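Hypothetical protein PH1320 (Pyrococcus horikoshii, PDB 2E87) probably binds GTP as an Obg-type GTPase of the NOG1 family and is seen here holding GDP, its cellular role being unknown. Local coordinates at residues A[248-253]-A[279-284]; A[283-288]-A[308-313]. All blocks are in the same frame, centred on the assembly; numbering follows the deposited sequence.

Interaction 1. Residues A[248-253]-A[279-284]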
ATOM      1  N   ASN A 248     -12.639 -11.791  -2.851  1.00 38.35           N
ATOM      2  CA  ASN A 248     -12.931 -12.731  -3.935  1.00 37.24           C
ATOM      3  C   ASN A 248     -14.339 -13.270  -3.735  1.00 41.97           C
ATOM      4  O   ASN A 248     -14.883 -13.965  -4.587  1.00 46.23           O
ATOM      5  CB  ASN A 248     -11.922 -13.874  -3.910  1.00 30.57           C
ATOM      6  CG  ASN A 248     -10.497 -13.379  -3.995  1.00 35.82           C
ATOM      7  OD1 ASN A 248     -10.068 -12.893  -5.035  1.00 37.47           O
ATOM      8  ND2 ASN A 248      -9.759 -13.476  -2.894  1.00 32.62           N
ATOM      9  N   LEU A 249     -14.912 -12.940  -2.583  1.00 39.53           N
ATOM     10  CA  LEU A 249     -16.256 -13.353  -2.213  1.00 39.59           C
ATOM     11  C   LEU A 249     -16.778 -12.431  -1.116  1.00 39.05           C
ATOM     12  O   LEU A 249     -16.074 -12.103  -0.167  1.00 37.29           O
ATOM     13  CB  LEU A 249     -16.283 -14.791  -1.694  1.00 36.88           C
ATOM     14  CG  LEU A 249     -17.639 -15.186  -1.086  1.00 40.37           C
ATOM     15  CD1 LEU A 249     -18.708 -15.189  -2.170  1.00 35.54           C
ATOM     16  CD2 LEU A 249     -17.542 -16.553  -0.456  1.00 40.66           C
ATOM     17  N   ILE A 250     -18.019 -12.016  -1.258  1.00 35.22           N
ATOM     18  CA  ILE A 250     -18.616 -11.152  -0.275  1.00 34.29           C
ATOM     19  C   ILE A 250     -19.761 -11.851   0.428  1.00 32.66           C
ATOM     20  O   ILE A 250     -20.671 -12.355  -0.222  1.00 33.78           O
ATOM     21  CB  ILE A 250     -19.145  -9.865  -0.933  1.00 40.47           C
ATOM     22  CG1 ILE A 250     -17.966  -8.955  -1.305  1.00 44.20           C
ATOM     23  CG2 ILE A 250     -20.104  -9.167  -0.002  1.00 34.61           C
ATOM     24  CD1 ILE A 250     -18.383  -7.640  -1.905  1.00 45.48           C
ATOM     25  N   ILE A 251     -19.685 -11.910   1.754  1.00 32.50           N
ATOM     26  CA  ILE A 251     -20.741 -12.498   2.574  1.00 32.73           C
ATOM     27  C   ILE A 251     -21.528 -11.326   3.142  1.00 34.92           C
ATOM     28  O   ILE A 251     -20.973 -10.472   3.827  1.00 40.08           O
ATOM     29  CB  ILE A 251     -20.208 -13.313   3.771  1.00 33.79           C
ATOM     30  CG1 ILE A 251     -19.623 -14.647   3.305  1.00 33.86           C
ATOM     31  CG2 ILE A 251     -21.349 -13.601   4.734  1.00 36.91           C
ATOM     32  CD1 ILE A 251     -18.967 -15.447   4.423  1.00 26.81           C
ATOM     33  N   TYR A 252     -22.817 -11.272   2.846  1.00 34.77           N
ATOM     34  CA  TYR A 252     -23.639 -10.186   3.345  1.00 33.61           C
ATOM     35  C   TYR A 252     -24.584 -10.723   4.404  1.00 37.74           C
ATOM     36  O   TYR A 252     -25.417 -11.585   4.118  1.00 32.93           O
ATOM     37  CB  TYR A 252     -24.458  -9.556   2.224  1.00 30.00           C
ATOM     38  CG  TYR A 252     -24.986  -8.213   2.628  1.00 31.17           C
ATOM     39  CD1 TYR A 252     -24.269  -7.058   2.336  1.00 32.33           C
ATOM     40  CD2 TYR A 252     -26.143  -8.099   3.400  1.00 29.48           C
ATOM     41  CE1 TYR A 252     -24.679  -5.815   2.812  1.00 35.18           C
ATOM     42  CE2 TYR A 252     -26.563  -6.864   3.875  1.00 37.20           C
ATOM     43  CZ  TYR A 252     -25.821  -5.723   3.576  1.00 37.94           C
ATOM     44  OH  TYR A 252     -26.206  -4.488   4.040  1.00 47.66           O
ATOM     45  N   ILE A 253     -24.454 -10.204   5.620  1.00 36.38           N
ATOM     46  CA  ILE A 253     -25.294 -10.644   6.716  1.00 36.80           C
ATOM     47  C   ILE A 253     -26.473  -9.713   6.997  1.00 40.16           C
ATOM     48  O   ILE A 253     -26.293  -8.505   7.162  1.00 38.72           O
ATOM     49  CB  ILE A 253     -24.503 -10.755   8.032  1.00 34.11           C
ATOM     50  CG1 ILE A 253     -23.274 -11.653   7.856  1.00 32.79           C
ATOM     51  CG2 ILE A 253     -25.415 -11.300   9.119  1.00 30.88           C
ATOM     52  CD1 ILE A 253     -22.415 -11.774   9.110  1.00 25.31           C
ATOM     53  N   LYS A 279     -20.245  -5.548  -8.408  1.00 47.94           N
ATOM     54  CA  LYS A 279     -20.866  -6.410  -9.420  1.00 52.98           C
ATOM     55  C   LYS A 279     -20.023  -7.582  -9.936  1.00 54.08           C
ATOM     56  O   LYS A 279     -20.580  -8.565 -10.446  1.00 50.54           O
ATOM     57  CB  LYS A 279     -21.306  -5.565 -10.617  1.00 57.86           C
ATOM     58  CG  LYS A 279     -22.363  -4.522 -10.296  1.00 66.35           C
ATOM     59  CD  LYS A 279     -22.619  -3.590 -11.481  1.00 72.75           C
ATOM     60  CE  LYS A 279     -23.672  -2.536 -11.140  1.00 78.96           C
ATOM     61  NZ  LYS A 279     -23.747  -1.444 -12.164  1.00 84.26           N
ATOM     62  N   ASP A 280     -18.698  -7.490  -9.811  1.00 50.35           N
ATOM     63  CA  ASP A 280     -17.820  -8.559 -10.296  1.00 52.85           C
ATOM     64  C   ASP A 280     -17.372  -9.584  -9.261  1.00 50.43           C
ATOM     65  O   ASP A 280     -16.507 -10.409  -9.536  1.00 46.98           O
ATOM     66  CB  ASP A 280     -16.586  -7.973 -10.978  1.00 54.62           C
ATOM     67  CG  ASP A 280     -16.943  -7.086 -12.137  1.00 62.47           C
ATOM     68  OD1 ASP A 280     -17.628  -7.570 -13.073  1.00 65.08           O
ATOM     69  OD2 ASP A 280     -16.545  -5.903 -12.104  1.00 60.50           O
ATOM     70  N   LEU A 281     -17.947  -9.532  -8.069  1.00 49.33           N
ATOM     71  CA  LEU A 281     -17.593 -10.503  -7.053  1.00 47.37           C
ATOM     72  C   LEU A 281     -18.830 -11.301  -6.656  1.00 42.81           C
ATOM     73  O   LEU A 281     -19.931 -10.756  -6.554  1.00 40.41           O
ATOM     74  CB  LEU A 281     -17.034  -9.818  -5.802  1.00 44.11           C
ATOM     75  CG  LEU A 281     -15.768  -8.953  -5.853  1.00 50.44           C
ATOM     76  CD1 LEU A 281     -15.516  -8.407  -4.466  1.00 44.90           C
ATOM     77  CD2 LEU A 281     -14.557  -9.760  -6.332  1.00 47.78           C
ATOM     78  N   PRO A 282     -18.669 -12.612  -6.448  1.00 40.75           N
ATOM     79  CA  PRO A 282     -19.818 -13.433  -6.041  1.00 42.48           C
ATOM     80  C   PRO A 282     -20.252 -13.067  -4.621  1.00 43.81           C
ATOM     81  O   PRO A 282     -19.421 -12.663  -3.793  1.00 43.56           O
ATOM     82  CB  PRO A 282     -19.279 -14.862  -6.117  1.00 39.17           C
ATOM     83  CG  PRO A 282     -17.764 -14.673  -5.949  1.00 45.06           C
ATOM     84  CD  PRO A 282     -17.497 -13.446  -6.763  1.00 39.14           C
ATOM     85  N   PHE A 283     -21.551 -13.204  -4.357  1.00 44.07           N
ATOM     86  CA  PHE A 283     -22.147 -12.920  -3.047  1.00 40.83           C
ATOM     87  C   PHE A 283     -22.759 -14.170  -2.409  1.00 45.97           C
ATOM     88  O   PHE A 283     -23.255 -15.077  -3.086  1.00 47.31           O
ATOM     89  CB  PHE A 283     -23.249 -11.860  -3.148  1.00 39.62           C
ATOM     90  CG  PHE A 283     -22.756 -10.440  -3.122  1.00 36.04           C
ATOM     91  CD1 PHE A 283     -22.035  -9.912  -4.190  1.00 42.56           C
ATOM     92  CD2 PHE A 283     -23.046  -9.617  -2.043  1.00 34.75           C
ATOM     93  CE1 PHE A 283     -21.611  -8.576  -4.185  1.00 41.00           C
ATOM     94  CE2 PHE A 283     -22.630  -8.289  -2.022  1.00 35.64           C
ATOM     95  CZ  PHE A 283     -21.910  -7.763  -3.098  1.00 39.19           C
ATOM     96  N   LEU A 284     -22.698 -14.199  -1.083  1.00 48.86           N
ATOM     97  CA  LEU A 284     -23.245 -15.276  -0.281  1.00 44.16           C
ATOM     98  C   LEU A 284     -24.032 -14.567   0.810  1.00 44.16           C
ATOM     99  O   LEU A 284     -23.457 -13.942   1.704  1.00 42.46           O
ATOM    100  CB  LEU A 284     -22.131 -16.110   0.347  1.00 41.48           C
ATOM    101  CG  LEU A 284     -22.628 -17.163   1.347  1.00 41.18           C
ATOM    102  CD1 LEU A 284     -23.558 -18.150   0.636  1.00 42.13           C
ATOM    103  CD2 LEU A 284     -21.441 -17.892   1.969  1.00 41.54           C
TER

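Interaction 2. Residues A[283-288]-A[308-313]. With GDP (guanosine-5'-diphosphate), chain F.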
ATOM      1  N   PHE A 283     -21.551 -13.204  -4.357  1.00 44.07           N
ATOM      2  CA  PHE A 283     -22.147 -12.920  -3.047  1.00 40.83           C
ATOM      3  C   PHE A 283     -22.759 -14.170  -2.409  1.00 45.97           C
ATOM      4  O   PHE A 283     -23.255 -15.077  -3.086  1.00 47.31           O
ATOM      5  CB  PHE A 283     -23.249 -11.860  -3.148  1.00 39.62           C
ATOM      6  CG  PHE A 283     -22.756 -10.440  -3.122  1.00 36.04           C
ATOM      7  CD1 PHE A 283     -22.035  -9.912  -4.190  1.00 42.56           C
ATOM      8  CD2 PHE A 283     -23.046  -9.617  -2.043  1.00 34.75           C
ATOM      9  CE1 PHE A 283     -21.611  -8.576  -4.185  1.00 41.00           C
ATOM     10  CE2 PHE A 283     -22.630  -8.289  -2.022  1.00 35.64           C
ATOM     11  CZ  PHE A 283     -21.910  -7.763  -3.098  1.00 39.19           C
ATOM     12  N   LEU A 284     -22.698 -14.199  -1.083  1.00 48.86           N
ATOM     13  CA  LEU A 284     -23.245 -15.276  -0.281  1.00 44.16           C
ATOM     14  C   LEU A 284     -24.032 -14.567   0.810  1.00 44.16           C
ATOM     15  O   LEU A 284     -23.457 -13.942   1.704  1.00 42.46           O
ATOM     16  CB  LEU A 284     -22.131 -16.110   0.347  1.00 41.48           C
ATOM     17  CG  LEU A 284     -22.628 -17.163   1.347  1.00 41.18           C
ATOM     18  CD1 LEU A 284     -23.558 -18.150   0.636  1.00 42.13           C
ATOM     19  CD2 LEU A 284     -21.441 -17.892   1.969  1.00 41.54           C
ATOM     20  N   VAL A 285     -25.351 -14.631   0.710  1.00 42.27           N
ATOM     21  CA  VAL A 285     -26.217 -13.995   1.687  1.00 39.21           C
ATOM     22  C   VAL A 285     -26.459 -14.923   2.871  1.00 41.37           C
ATOM     23  O   VAL A 285     -26.798 -16.098   2.713  1.00 43.36           O
ATOM     24  CB  VAL A 285     -27.570 -13.637   1.071  1.00 41.33           C
ATOM     25  CG1 VAL A 285     -28.434 -12.966   2.111  1.00 36.52           C
ATOM     26  CG2 VAL A 285     -27.373 -12.741  -0.152  1.00 36.11           C
ATOM     27  N   VAL A 286     -26.266 -14.391   4.064  1.00 43.20           N
ATOM     28  CA  VAL A 286     -26.476 -15.146   5.273  1.00 41.97           C
ATOM     29  C   VAL A 286     -27.541 -14.414   6.087  1.00 44.60           C
ATOM     30  O   VAL A 286     -27.498 -13.185   6.215  1.00 44.36           O
ATOM     31  CB  VAL A 286     -25.161 -15.242   6.090  1.00 44.13           C
ATOM     32  CG1 VAL A 286     -25.468 -15.512   7.540  1.00 48.18           C
ATOM     33  CG2 VAL A 286     -24.279 -16.368   5.545  1.00 41.59           C
ATOM     34  N   ILE A 287     -28.506 -15.164   6.611  1.00 43.29           N
ATOM     35  CA  ILE A 287     -29.566 -14.596   7.451  1.00 42.82           C
ATOM     36  C   ILE A 287     -29.229 -15.024   8.884  1.00 45.45           C
ATOM     37  O   ILE A 287     -29.468 -16.170   9.278  1.00 45.03           O
ATOM     38  CB  ILE A 287     -30.942 -15.145   7.034  1.00 41.58           C
ATOM     39  CG1 ILE A 287     -31.188 -14.814   5.567  1.00 40.91           C
ATOM     40  CG2 ILE A 287     -32.031 -14.550   7.891  1.00 43.48           C
ATOM     41  CD1 ILE A 287     -32.591 -15.126   5.085  1.00 40.44           C
ATOM     42  N   ASN A 288     -28.660 -14.097   9.651  1.00 44.99           N
ATOM     43  CA  ASN A 288     -28.215 -14.362  11.019  1.00 43.09           C
ATOM     44  C   ASN A 288     -29.277 -14.175  12.087  1.00 48.02           C
ATOM     45  O   ASN A 288     -30.405 -13.809  11.788  1.00 49.96           O
ATOM     46  CB  ASN A 288     -27.008 -13.473  11.331  1.00 46.52           C
ATOM     47  CG  ASN A 288     -26.179 -13.984  12.503  1.00 50.36           C
ATOM     48  OD1 ASN A 288     -25.954 -15.190  12.655  1.00 50.73           O
ATOM     49  ND2 ASN A 288     -25.696 -13.060  13.321  1.00 44.52           N
ATOM     50  N   LYS A 308     -33.491 -11.982  -5.947  1.00 75.96           N
ATOM     51  CA  LYS A 308     -32.294 -11.376  -6.526  1.00 75.39           C
ATOM     52  C   LYS A 308     -31.418 -12.470  -7.126  1.00 72.81           C
ATOM     53  O   LYS A 308     -30.321 -12.205  -7.616  1.00 74.14           O
ATOM     54  CB  LYS A 308     -31.494 -10.616  -5.460  1.00 75.72           C
ATOM     55  CG  LYS A 308     -32.203  -9.414  -4.858  1.00 76.96           C
ATOM     56  CD  LYS A 308     -32.219  -8.232  -5.803  1.00 76.04           C
ATOM     57  CE  LYS A 308     -32.902  -7.048  -5.153  1.00 79.33           C
ATOM     58  NZ  LYS A 308     -32.930  -5.868  -6.053  1.00 84.91           N
ATOM     59  N   GLY A 309     -31.910 -13.701  -7.077  1.00 71.17           N
ATOM     60  CA  GLY A 309     -31.164 -14.822  -7.627  1.00 71.40           C
ATOM     61  C   GLY A 309     -30.150 -15.428  -6.674  1.00 70.54           C
ATOM     62  O   GLY A 309     -29.223 -16.118  -7.099  1.00 72.02           O
ATOM     63  N   LEU A 310     -30.327 -15.183  -5.381  1.00 66.52           N
ATOM     64  CA  LEU A 310     -29.408 -15.705  -4.387  1.00 63.51           C
ATOM     65  C   LEU A 310     -30.093 -16.675  -3.441  1.00 65.35           C
ATOM     66  O   LEU A 310     -31.226 -16.456  -3.019  1.00 66.22           O
ATOM     67  CB  LEU A 310     -28.803 -14.550  -3.596  1.00 59.83           C
ATOM     68  CG  LEU A 310     -27.961 -13.589  -4.431  1.00 58.06           C
ATOM     69  CD1 LEU A 310     -27.817 -12.259  -3.710  1.00 55.47           C
ATOM     70  CD2 LEU A 310     -26.612 -14.229  -4.714  1.00 54.02           C
ATOM     71  N   ASN A 311     -29.388 -17.753  -3.119  1.00 61.07           N
ATOM     72  CA  ASN A 311     -29.892 -18.764  -2.212  1.00 60.26           C
ATOM     73  C   ASN A 311     -29.176 -18.534  -0.880  1.00 57.54           C
ATOM     74  O   ASN A 311     -28.015 -18.916  -0.702  1.00 56.18           O
ATOM     75  CB  ASN A 311     -29.586 -20.157  -2.775  1.00 67.75           C
ATOM     76  CG  ASN A 311     -30.405 -21.261  -2.113  1.00 76.96           C
ATOM     77  OD1 ASN A 311     -30.456 -22.392  -2.611  1.00 79.97           O
ATOM     78  ND2 ASN A 311     -31.040 -20.940  -0.985  1.00 77.90           N
ATOM     79  N   PRO A 312     -29.866 -17.892   0.070  1.00 52.05           N
ATOM     80  CA  PRO A 312     -29.325 -17.585   1.392  1.00 54.03           C
ATOM     81  C   PRO A 312     -29.157 -18.785   2.312  1.00 54.06           C
ATOM     82  O   PRO A 312     -29.776 -19.831   2.122  1.00 55.56           O
ATOM     83  CB  PRO A 312     -30.335 -16.587   1.943  1.00 57.23           C
ATOM     84  CG  PRO A 312     -31.619 -17.115   1.404  1.00 54.68           C
ATOM     85  CD  PRO A 312     -31.262 -17.433  -0.036  1.00 56.71           C
ATOM     86  N   ILE A 313     -28.305 -18.612   3.313  1.00 49.25           N
ATOM     87  CA  ILE A 313     -28.046 -19.640   4.300  1.00 47.17           C
ATOM     88  C   ILE A 313     -28.489 -19.095   5.657  1.00 51.70           C
ATOM     89  O   ILE A 313     -28.020 -18.040   6.092  1.00 55.51           O
ATOM     90  CB  ILE A 313     -26.547 -19.969   4.380  1.00 47.03           C
ATOM     91  CG1 ILE A 313     -26.057 -20.495   3.031  1.00 44.87           C
ATOM     92  CG2 ILE A 313     -26.294 -20.963   5.500  1.00 39.48           C
ATOM     93  CD1 ILE A 313     -24.571 -20.786   2.986  1.00 39.42           C
TER
HETATM   94  PB  GDP F 400     -20.787  -6.600  13.926  1.00 34.29           P
HETATM   95  O1B GDP F 400     -20.869  -5.197  14.495  1.00 35.50           O
HETATM   96  O2B GDP F 400     -21.662  -6.752  12.572  1.00 38.01           O
HETATM   97  O3B GDP F 400     -19.434  -7.316  13.983  1.00 40.28           O
HETATM   98  O3A GDP F 400     -21.664  -7.430  14.967  1.00 38.10           O
HETATM   99  PA  GDP F 400     -21.182  -8.429  16.144  1.00 49.44           P
HETATM  100  O1A GDP F 400     -20.416  -9.583  15.599  1.00 35.94           O
HETATM  101  O2A GDP F 400     -20.283  -7.593  17.202  1.00 43.14           O
HETATM  102  O5' GDP F 400     -22.524  -8.974  16.843  1.00 49.60           O
HETATM  103  C5' GDP F 400     -23.237  -7.853  17.401  1.00 49.26           C
HETATM  104  C4' GDP F 400     -24.081  -8.318  18.602  1.00 50.05           C
HETATM  105  O4' GDP F 400     -25.001  -9.392  18.173  1.00 45.67           O
HETATM  106  C3' GDP F 400     -23.284  -8.958  19.741  1.00 50.55           C
HETATM  107  O3' GDP F 400     -23.418  -8.713  21.143  1.00 52.83           O
HETATM  108  C2' GDP F 400     -23.204 -10.434  19.306  1.00 50.41           C
HETATM  109  O2' GDP F 400     -23.038 -11.228  20.498  1.00 51.86           O
HETATM  110  C1' GDP F 400     -24.652 -10.629  18.908  1.00 51.49           C
HETATM  111  N9  GDP F 400     -24.850 -11.782  18.017  1.00 55.30           N
HETATM  112  C8  GDP F 400     -24.033 -12.203  17.000  1.00 58.10           C
HETATM  113  N7  GDP F 400     -24.535 -13.266  16.428  1.00 57.03           N
HETATM  114  C5  GDP F 400     -25.703 -13.591  17.035  1.00 55.60           C
HETATM  115  C6  GDP F 400     -26.683 -14.631  16.857  1.00 53.62           C
HETATM  116  O6  GDP F 400     -26.546 -15.486  15.987  1.00 48.85           O
HETATM  117  N1  GDP F 400     -27.780 -14.641  17.688  1.00 57.49           N
HETATM  118  C2  GDP F 400     -27.937 -13.673  18.676  1.00 57.60           C
HETATM  119  N2  GDP F 400     -29.037 -13.708  19.488  1.00 61.75           N
HETATM  120  N3  GDP F 400     -27.037 -12.715  18.850  1.00 56.93           N
HETATM  121  C4  GDP F 400     -25.920 -12.636  18.063  1.00 58.50           C
HETATM  122  O   HOH W   1     -26.374 -16.598  -1.230  1.00 44.79           O

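Interaction 1. Residues A[248-253]-A[279-284]
Ile250 lies across one face of the Phe283 ring, where two neighbouring parallel strands of the P-loop GTPase sheet meet in a beta-alpha-beta crossover running from strand 249-254 through helix 264-277 to strand 283-287. Ile250 CB stands 3.9 Å from the ring centroid, only 8° off the normal, a CH-pi contact over the middle of the ring. Its two branches spread across the same face: CG2 reaches Phe283 CE2 at 3.4 Å, while CD1 comes to Phe283 CZ at 3.7 Å. With CG turned anti to the carbonyl carbon (chi1 -84°), the Phe283 side chain runs beside that of Ile250 in the same direction, turning a ring face to it, with Tyr252 CB at the ring edge near its plane. Leu281 comes at about a right angle to Ile250, its CD1 touching Ile250 CD1. On the other face of the sheet Ile251 and Leu284 run side by side, joined through Ile251 CG1 and Leu284 CD2 at 4.0 Å.

The backbone sets this register. Ile250 uses both its N-H and its carbonyl, straddling Phe283: the N bonds to Pro282 O at 3.0 Å, almost straight, and the O accepts from Leu284 N. Tyr252 N then donates to Leu284 O from a position tilted 31° out of that carbonyl's plane.

Further out, His275 of the crossover helix meets the Phe283 ring edge-to-face, and Phe271 of the same helix does likewise with Tyr252. Helix 323-350 covers the Ile251 and Leu284 face through Val326 and Glu329. At the start of the pairing the fit is tight: Asn248 O lies against Pro282 CG at 3.3 Å, and Leu249 CD1 presses to 3.1 Å from Pro282 O.

Interaction 2. Residues A[283-288]-A[308-313]
The puckered ring of Pro312 is met at CB by two side chains of strand 283-287: Val285 CG1 and Ile287 CG1 each come to 4.1 Å from Pro312 CB, both side chains lying alongside the proline and pointing the same way. Val305 of helix 295-307 also packs on Pro312. The flat group here is the amide of Asn288, just past the strand, whose ND2 is 3.3 Å from N7 of the guanine of GDP. This amide is fixed from two sides, OD1 accepting from Ala317 N and ND2 donating to Val178 O, which sets its rotation beside the base.

Beyond the proline, Leu310 crosses Val285 at about a right angle, with Leu310 CD1 only 3.6 Å from Val285 CG2; Val285 CG2 is turned toward the loop by being anti to the carbonyl carbon. On the opposite face of the sheet Ile313 CD1 meets Leu284 CD1 at 3.7 Å.

Two backbone bonds make the parallel bridge of Val286 with Ile313. Ile313 N donates to Val285 O in the carbonyl plane, and Ile287 N reaches Ile313 O at 3.0 Å, tilted about 33° out of the plane of the Ile313 carbonyl. Ahead of Pro312 the pairing is carried by a water, which accepts from Val285 N and donates to Asn311 O, each at 2.9 Å. Gly309, the first residue to leave helical backbone angles after helix 295-307, has positive phi and forms a Schellman motif.

The arrangement is that of a G domain's guanine-recognition end, where Asn288 and Asp291 belong to the NKxD motif and the strand after Pro312 leads to Ser316, Ala317 and Leu318 at the nucleotide.

Overall arrangement
Both interactions belong to one sheet of the Obg-type G domain, with centres about 9 Å apart, and strand 283-287 is their common element: interaction 1 joins it to strand 249-254 and interaction 2 to the short outermost strand 313-314. Along the chain the order is 248-253, 279-284, 283-288, 308-313, the middle two sharing Phe283 and Leu284; helix 264-277 spans the first contact and helix 295-307 the second. Tyr252 O probably bonds to Val286 N at 2.9 Å, continuing the pairing. Helix 323-350 touches both. These consecutive parallel strands set the end of strand 283-287, and with it Asn288 of the GDP site, beside Ile253 of strand 249-254.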